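Local coordinates for erythrocyte membrane protein 1 (Plasmodium falciparum, PDB 2YK0), which is a surface adhesin of the parasite, present here as its N-terminal DBL1-CIDR double domain, and probably binds receptors on host cells, at residues F649-Y654 with D697-L702. The protein carries 8 engineered substitutions. Numbering follows the deposited sequence.
Sequences FKVKSY and DIVTIL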
loop_
_atom_site.group_PDB
_atom_site.type_symbol
_atom_site.label_atom_id
_atom_site.label_comp_id
_atom_site.label_asym_id
_atom_site.label_seq_id
_atom_site.Cartn_x
_atom_site.Cartn_y
_atom_site.Cartn_z
ATOM N N PHE A 649 31.585 -20.744 6.394
ATOM C CA PHE A 649 32.124 -19.451 5.962
ATOM C C PHE A 649 31.179 -18.758 4.957
ATOM O O PHE A 649 31.066 -17.521 4.995
ATOM C CB PHE A 649 33.549 -19.618 5.390
ATOM C CG PHE A 649 34.247 -18.378 4.859
ATOM C CD1 PHE A 649 34.592 -17.333 5.708
ATOM C CD2 PHE A 649 34.608 -18.281 3.515
ATOM C CE1 PHE A 649 35.230 -16.197 5.214
ATOM C CE2 PHE A 649 35.259 -17.146 3.027
ATOM C CZ PHE A 649 35.555 -16.112 3.875
ATOM N N LYS A 650 30.479 -19.547 4.084
ATOM C CA LYS A 650 29.528 -18.983 3.113
ATOM C C LYS A 650 28.362 -18.358 3.840
ATOM O O LYS A 650 27.849 -17.320 3.425
ATOM C CB LYS A 650 29.043 -20.043 2.092
ATOM C CG LYS A 650 28.002 -19.557 1.058
ATOM C CD LYS A 650 28.465 -18.354 0.225
ATOM C CE LYS A 650 27.307 -17.540 -0.290
ATOM N NZ LYS A 650 27.643 -16.089 -0.340
ATOM N N VAL A 651 27.950 -19.010 4.932
ATOM C CA VAL A 651 26.844 -18.600 5.800
ATOM C C VAL A 651 27.239 -17.294 6.521
ATOM O O VAL A 651 26.427 -16.371 6.549
ATOM C CB VAL A 651 26.402 -19.764 6.733
ATOM C CG1 VAL A 651 25.354 -19.324 7.742
ATOM C CG2 VAL A 651 25.861 -20.923 5.915
ATOM N N LYS A 652 28.504 -17.187 7.007
ATOM C CA LYS A 652 29.006 -15.977 7.660
ATOM C C LYS A 652 29.014 -14.831 6.657
ATOM O O LYS A 652 28.333 -13.831 6.888
ATOM C CB LYS A 652 30.401 -16.210 8.275
ATOM C CG LYS A 652 30.528 -15.677 9.709
ATOM C CD LYS A 652 31.923 -15.921 10.290
ATOM C CE LYS A 652 32.395 -14.816 11.210
ATOM N NZ LYS A 652 33.852 -14.532 11.072
ATOM N N SER A 653 29.709 -15.029 5.504
ATOM C CA SER A 653 29.768 -14.092 4.369
ATOM C C SER A 653 28.374 -13.505 4.041
ATOM O O SER A 653 28.214 -12.285 4.081
ATOM C CB SER A 653 30.373 -14.767 3.139
ATOM O OG SER A 653 31.775 -14.958 3.254
ATOM N N TYR A 654 27.357 -14.369 3.813
ATOM C CA TYR A 654 25.978 -13.923 3.574
ATOM C C TYR A 654 25.438 -13.086 4.762
ATOM O O TYR A 654 24.916 -12.000 4.537
ATOM C CB TYR A 654 25.046 -15.111 3.286
ATOM C CG TYR A 654 23.673 -14.684 2.811
ATOM C CD1 TYR A 654 23.423 -14.449 1.459
ATOM C CD2 TYR A 654 22.626 -14.488 3.714
ATOM C CE1 TYR A 654 22.175 -13.996 1.018
ATOM C CE2 TYR A 654 21.369 -14.046 3.284
ATOM C CZ TYR A 654 21.146 -13.806 1.932
ATOM O OH TYR A 654 19.908 -13.394 1.481
ATOM N N ASP A 697 27.747 -24.614 11.361
ATOM C CA ASP A 697 27.344 -23.407 10.639
ATOM C C ASP A 697 26.331 -22.625 11.467
ATOM O O ASP A 697 25.730 -23.185 12.393
ATOM C CB ASP A 697 26.671 -23.751 9.307
ATOM C CG ASP A 697 27.271 -24.877 8.505
ATOM O OD1 ASP A 697 27.173 -26.042 8.954
ATOM O OD2 ASP A 697 27.658 -24.629 7.352
ATOM N N ILE A 698 26.094 -21.347 11.080
ATOM C CA ILE A 698 25.130 -20.481 11.761
ATOM C C ILE A 698 23.712 -21.042 11.704
ATOM O O ILE A 698 23.007 -21.022 12.717
ATOM C CB ILE A 698 25.242 -18.969 11.413
ATOM C CG1 ILE A 698 26.731 -18.554 11.226
ATOM C CG2 ILE A 698 24.550 -18.117 12.509
ATOM C CD1 ILE A 698 26.982 -17.346 10.384
ATOM N N VAL A 699 23.336 -21.620 10.543
ATOM C CA VAL A 699 22.018 -22.235 10.339
ATOM C C VAL A 699 21.809 -23.363 11.367
ATOM O O VAL A 699 20.899 -23.246 12.189
ATOM C CB VAL A 699 21.766 -22.680 8.870
ATOM C CG1 VAL A 699 20.330 -23.154 8.670
ATOM C CG2 VAL A 699 22.106 -21.571 7.884
ATOM N N THR A 700 22.708 -24.381 11.385
ATOM C CA THR A 700 22.641 -25.466 12.365
ATOM C C THR A 700 22.617 -24.968 13.817
ATOM O O THR A 700 21.741 -25.372 14.560
ATOM C CB THR A 700 23.556 -26.682 12.066
ATOM O OG1 THR A 700 24.092 -27.168 13.290
ATOM C CG2 THR A 700 24.706 -26.372 11.179
ATOM N N ILE A 701 23.507 -24.048 14.204
ATOM C CA ILE A 701 23.467 -23.530 15.579
ATOM C C ILE A 701 22.143 -22.824 15.886
ATOM O O ILE A 701 21.543 -23.126 16.919
ATOM C CB ILE A 701 24.733 -22.773 16.073
ATOM C CG1 ILE A 701 25.088 -21.601 15.151
ATOM C CG2 ILE A 701 25.906 -23.733 16.346
ATOM C CD1 ILE A 701 26.528 -21.220 15.062
ATOM N N LEU A 702 21.634 -21.993 14.946
ATOM C CA LEU A 702 20.341 -21.310 15.093
ATOM C C LEU A 702 19.162 -22.287 15.292
ATOM O O LEU A 702 18.260 -22.001 16.083
ATOM C CB LEU A 702 20.052 -20.401 13.890
ATOM C CG LEU A 702 20.761 -19.067 13.862
ATOM C CD1 LEU A 702 20.684 -18.456 12.498
ATOM C CD2 LEU A 702 20.198 -18.122 14.891
#
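Asp-697 occupies the N-cap position of helix 698-716 and meets helix 647-657 loosely, its OD2 lying 4.4 Å from CG2 of Val-651. Its carboxylate makes no capping bond; OD1 instead forms a long, weak ion pair with Lys-633 of helix 611-636, which may partly offset the charge of this buried carboxylate. Ile-698 follows, in the first turn of its helix, and its CB bond points toward helix 647-657. CG1 stands anti to the carbonyl carbon (chi1 -37°), and from there CD1 reaches two neighbours at once, CG1 of Val-651 at 3.7 Å and CA of Lys-652 at 3.7 Å. The long isoleucine branch suits this place because it extends past the valine, the two side chains running by each other in opposite senses, and rests on the helix backbone beyond. Lys-652 adds the aliphatic start of its chain, crossing the isoleucine at about a right angle, while the rest of the chain turns off from the contact. Residues 649-654 and 698-702 run nearly at right angles (87°). Both belong to the DBL-related helical part of the CIDR region, where Trp-582 of helix 575-601 and Trp-629 of helix 611-636 also pack on Val-699. This residue completes the contact with its CG2, 4.0 Å from CG1 of Val-651. Compact and branched at CB, Val-651 can thus fit one methyl against both Ile-698 and Val-699. One turn after Ile-698, Leu-702 packs on Phe-655 of helix 647-657.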